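Local coordinates for protein FeeM (Uncultured bacterium, PDB 2G0B) that probably joins a long-chain acyl group, delivered by an acyl carrier protein, to the amino group of tyrosine to make N-acyl tyrosine, at residues I24-Y29 against Q99-D103. Numbering follows the deposited sequence.
Sequences IVRTTY and QFAMD. With NLT (N-dodecanoyl-L-tyrosine), chain I.
Ala101 points its methyl group from strand 94-102 at one turn of helix 15-31, where Ile24, Val25 and Thr28 pack against it; Val25 CG2 lies 3.8 Å from Ala101 CB, and Ile24 CG2 is 4.0 Å from Ala101 CB. Ile24 CG2, anti to the backbone N, also reaches the Met102-Asp103 peptide. The other branch of Val25, CG1, touches two flat groups: it rests over the centre of the Tyr29 ring, and the Gln99 amide meets it from another side, NE2 at 3.5 Å from CG1. Ring and amide planes stand nearly perpendicular, 82° apart. One weak hydrogen bond crosses directly, from Thr28 OG1 to Met102 O at 3.0 Å. Helix and strand axes run 75° apart, the helix packing on a mixed sheet in which strand 94-102 lies between antiparallel 59-68 and parallel 138-143, as in the acetyltransferase (GNAT-like) fold. The remaining polar contacts converge on the bound N-dodecanoyl-L-tyrosine. Tyr29 OH meets its carboxylate O2 at the ring edge, at a modelled distance too short to be taken literally, while Gln99 N gives a fairly straight bond to the other oxygen, O (3.1 Å, 164°). Phe100 N reaches the acyl carbonyl OL weakly, at 3.3 Å. A water within hydrogen-bonding distance of Tyr29 OH, Phe100 O and NLT OL bridges helix, strand and product; Asn144 ND2 also hydrogen-bonds to the ligand.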
ATOM      1  N   ILE A  24     -10.046  10.111  -2.328  1.00 40.05           N
ATOM      2  CA  ILE A  24      -9.714   9.797  -0.957  1.00 40.02           C
ATOM      3  C   ILE A  24      -8.235  10.070  -0.738  1.00 40.03           C
ATOM      4  O   ILE A  24      -7.879  10.797   0.181  1.00 40.05           O
ATOM      5  CB  ILE A  24     -10.089   8.342  -0.604  1.00 39.96           C
ATOM      6  CG1 ILE A  24     -11.599   8.182  -0.606  1.00 40.12           C
ATOM      7  CG2 ILE A  24      -9.574   7.969   0.777  1.00 40.04           C
ATOM      8  CD1 ILE A  24     -12.047   6.806  -0.910  1.00 40.35           C
ATOM      9  N   VAL A  25      -7.395   9.568  -1.649  1.00 40.04           N
ATOM     10  CA  VAL A  25      -5.941   9.762  -1.568  1.00 40.08           C
ATOM     11  C   VAL A  25      -5.579  11.237  -1.569  1.00 40.16           C
ATOM     12  O   VAL A  25      -4.775  11.679  -0.766  1.00 40.26           O
ATOM     13  CB  VAL A  25      -5.188   9.022  -2.700  1.00 40.00           C
ATOM     14  CG1 VAL A  25      -3.698   9.232  -2.577  1.00 39.89           C
ATOM     15  CG2 VAL A  25      -5.492   7.533  -2.652  1.00 40.18           C
ATOM     16  N   ARG A  26      -6.238  12.003  -2.427  1.00 40.33           N
ATOM     17  CA  ARG A  26      -6.011  13.434  -2.523  1.00 40.31           C
ATOM     18  C   ARG A  26      -6.351  14.173  -1.235  1.00 40.36           C
ATOM     19  O   ARG A  26      -5.574  15.002  -0.768  1.00 40.41           O
ATOM     20  CB  ARG A  26      -6.817  14.011  -3.669  1.00 40.32           C
ATOM     21  CG  ARG A  26      -6.482  15.435  -3.998  1.00 40.54           C
ATOM     22  CD  ARG A  26      -7.584  16.152  -4.695  1.00 40.75           C
ATOM     23  NE  ARG A  26      -7.232  16.448  -6.078  1.00 41.70           N
ATOM     24  CZ  ARG A  26      -8.123  16.654  -7.056  1.00 41.84           C
ATOM     25  NH1 ARG A  26      -9.424  16.571  -6.795  1.00 41.51           N
ATOM     26  NH2 ARG A  26      -7.711  16.943  -8.300  1.00 41.43           N
ATOM     27  N   THR A  27      -7.508  13.861  -0.664  1.00 40.45           N
ATOM     28  CA  THR A  27      -7.990  14.547   0.535  1.00 40.45           C
ATOM     29  C   THR A  27      -7.157  14.177   1.764  1.00 40.44           C
ATOM     30  O   THR A  27      -6.789  15.045   2.562  1.00 40.43           O
ATOM     31  CB  THR A  27      -9.474  14.230   0.748  1.00 40.39           C
ATOM     32  OG1 THR A  27     -10.210  14.668  -0.397  1.00 40.28           O
ATOM     33  CG2 THR A  27     -10.061  15.075   1.869  1.00 40.76           C
ATOM     34  N   THR A  28      -6.828  12.893   1.870  1.00 40.45           N
ATOM     35  CA  THR A  28      -6.028  12.360   2.964  1.00 40.42           C
ATOM     36  C   THR A  28      -4.624  12.961   2.980  1.00 40.42           C
ATOM     37  O   THR A  28      -4.147  13.398   4.035  1.00 40.52           O
ATOM     38  CB  THR A  28      -5.998  10.807   2.864  1.00 40.41           C
ATOM     39  OG1 THR A  28      -7.133  10.278   3.548  1.00 40.54           O
ATOM     40  CG2 THR A  28      -4.813  10.184   3.615  1.00 40.85           C
ATOM     41  N   TYR A  29      -3.997  13.040   1.803  1.00 40.36           N
ATOM     42  CA  TYR A  29      -2.623  13.540   1.674  1.00 40.25           C
ATOM     43  C   TYR A  29      -2.541  15.050   1.895  1.00 40.25           C
ATOM     44  O   TYR A  29      -1.571  15.543   2.457  1.00 40.30           O
ATOM     45  CB  TYR A  29      -2.025  13.157   0.310  1.00 40.24           C
ATOM     46  CG  TYR A  29      -1.602  11.690   0.202  1.00 40.45           C
ATOM     47  CD1 TYR A  29      -2.226  10.706   0.974  1.00 40.62           C
ATOM     48  CD2 TYR A  29      -0.582  11.291  -0.672  1.00 40.33           C
ATOM     49  CE1 TYR A  29      -1.862   9.380   0.883  1.00 41.01           C
ATOM     50  CE2 TYR A  29      -0.201   9.945  -0.768  1.00 40.32           C
ATOM     51  CZ  TYR A  29      -0.852   8.994   0.024  1.00 40.94           C
ATOM     52  OH  TYR A  29      -0.523   7.645  -0.029  1.00 41.26           O
ATOM     53  N   GLN A  99      -0.373   4.102  -2.538  1.00 40.24           N
ATOM     54  CA  GLN A  99      -1.634   4.885  -2.478  1.00 40.21           C
ATOM     55  C   GLN A  99      -2.666   4.338  -1.477  1.00 40.24           C
ATOM     56  O   GLN A  99      -3.867   4.265  -1.768  1.00 40.20           O
ATOM     57  CB  GLN A  99      -2.266   5.076  -3.875  1.00 40.09           C
ATOM     58  CG  GLN A  99      -1.392   5.799  -4.892  1.00 40.30           C
ATOM     59  CD  GLN A  99      -1.520   7.324  -4.843  1.00 40.80           C
ATOM     60  OE1 GLN A  99      -0.732   8.003  -4.173  1.00 40.82           O
ATOM     61  NE2 GLN A  99      -2.478   7.861  -5.585  1.00 40.80           N
ATOM     62  N   PHE A 100      -2.177   3.936  -0.309  1.00 40.24           N
ATOM     63  CA  PHE A 100      -3.029   3.504   0.779  1.00 40.09           C
ATOM     64  C   PHE A 100      -3.597   4.736   1.481  1.00 40.13           C
ATOM     65  O   PHE A 100      -2.847   5.609   1.934  1.00 40.24           O
ATOM     66  CB  PHE A 100      -2.231   2.638   1.754  1.00 40.08           C
ATOM     67  CG  PHE A 100      -2.959   2.321   3.028  1.00 39.99           C
ATOM     68  CD1 PHE A 100      -4.252   1.836   3.007  1.00 39.95           C
ATOM     69  CD2 PHE A 100      -2.336   2.486   4.248  1.00 40.48           C
ATOM     70  CE1 PHE A 100      -4.910   1.551   4.168  1.00 40.08           C
ATOM     71  CE2 PHE A 100      -2.992   2.196   5.422  1.00 40.46           C
ATOM     72  CZ  PHE A 100      -4.278   1.728   5.381  1.00 40.51           C
ATOM     73  N   ALA A 101      -4.923   4.809   1.545  1.00 40.00           N
ATOM     74  CA  ALA A 101      -5.606   5.945   2.143  1.00 39.90           C
ATOM     75  C   ALA A 101      -6.965   5.540   2.650  1.00 39.81           C
ATOM     76  O   ALA A 101      -7.625   4.704   2.051  1.00 39.68           O
ATOM     77  CB  ALA A 101      -5.736   7.093   1.132  1.00 39.91           C
ATOM     78  N   MET A 102      -7.352   6.113   3.789  1.00 39.89           N
ATOM     79  CA  MET A 102      -8.672   5.918   4.377  1.00 39.97           C
ATOM     80  C   MET A 102      -9.235   7.286   4.680  1.00 40.07           C
ATOM     81  O   MET A 102      -8.502   8.172   5.104  1.00 40.27           O
ATOM     82  CB  MET A 102      -8.584   5.119   5.689  1.00 40.01           C
ATOM     83  CG  MET A 102      -7.759   3.833   5.639  1.00 39.52           C
ATOM     84  SD  MET A 102      -8.773   2.398   5.498  1.00 38.84           S
ATOM     85  CE  MET A 102      -9.589   2.365   7.082  1.00 39.21           C
ATOM     86  N   ASP A 103     -10.531   7.465   4.465  1.00 40.14           N
ATOM     87  CA  ASP A 103     -11.204   8.711   4.823  1.00 40.27           C
ATOM     88  C   ASP A 103     -11.862   8.557   6.197  1.00 40.40           C
ATOM     89  O   ASP A 103     -12.875   7.855   6.334  1.00 40.48           O
ATOM     90  CB  ASP A 103     -12.247   9.080   3.758  1.00 40.31           C
ATOM     91  CG  ASP A 103     -12.857  10.475   3.971  1.00 40.41           C
ATOM     92  OD1 ASP A 103     -12.405  11.226   4.869  1.00 40.45           O
ATOM     93  OD2 ASP A 103     -13.796  10.904   3.271  1.00 40.58           O
TER
HETATM   94  N   NLT I 400       2.933   5.151   1.037  1.00 41.30           N
HETATM   95  C1  NLT I 400       1.933   4.350   1.423  1.00 41.25           C
HETATM   96  OL  NLT I 400       0.757   4.545   1.135  1.00 41.83           O
HETATM   97  C2  NLT I 400       2.330   3.162   2.285  1.00 41.04           C
HETATM   98  C3  NLT I 400       1.631   1.862   1.865  1.00 40.69           C
HETATM   99  C4  NLT I 400       1.589   0.843   3.016  1.00 40.47           C
HETATM  100  C5  NLT I 400       0.865  -0.443   2.602  1.00 40.17           C
HETATM  101  C6  NLT I 400       1.106  -1.601   3.571  1.00 39.76           C
HETATM  102  C7  NLT I 400       0.688  -2.942   2.965  1.00 39.86           C
HETATM  103  C8  NLT I 400       0.480  -3.997   4.046  1.00 40.29           C
HETATM  104  C9  NLT I 400       0.125  -5.378   3.477  1.00 41.18           C
HETATM  105  C10 NLT I 400       0.855  -6.445   4.292  1.00 41.95           C
HETATM  106  C11 NLT I 400       0.691  -7.869   3.761  1.00 41.97           C
HETATM  107  C12 NLT I 400       1.205  -8.870   4.796  1.00 41.88           C
HETATM  108  CA  NLT I 400       2.761   6.405   0.302  1.00 41.48           C
HETATM  109  CB  NLT I 400       4.116   7.067   0.071  1.00 41.31           C
HETATM  110  CG  NLT I 400       4.499   7.964   1.228  1.00 40.55           C
HETATM  111  CD2 NLT I 400       3.692   9.035   1.587  1.00 39.54           C
HETATM  112  CE2 NLT I 400       4.049   9.850   2.646  1.00 39.17           C
HETATM  113  CZ  NLT I 400       5.220   9.606   3.336  1.00 39.63           C
HETATM  114  CE1 NLT I 400       6.030   8.534   2.985  1.00 39.76           C
HETATM  115  CD1 NLT I 400       5.671   7.713   1.929  1.00 39.72           C
HETATM  116  OH  NLT I 400       5.561  10.390   4.347  1.00 39.84           O
HETATM  117  C   NLT I 400       2.144   6.200  -1.050  1.00 41.92           C
HETATM  118  O   NLT I 400       2.459   5.175  -1.692  1.00 42.23           O
HETATM  119  O2  NLT I 400       1.338   7.058  -1.494  1.00 42.22           O
HETATM  120  O   HOH W   1      -0.478   6.468   2.496  1.00 85.66           O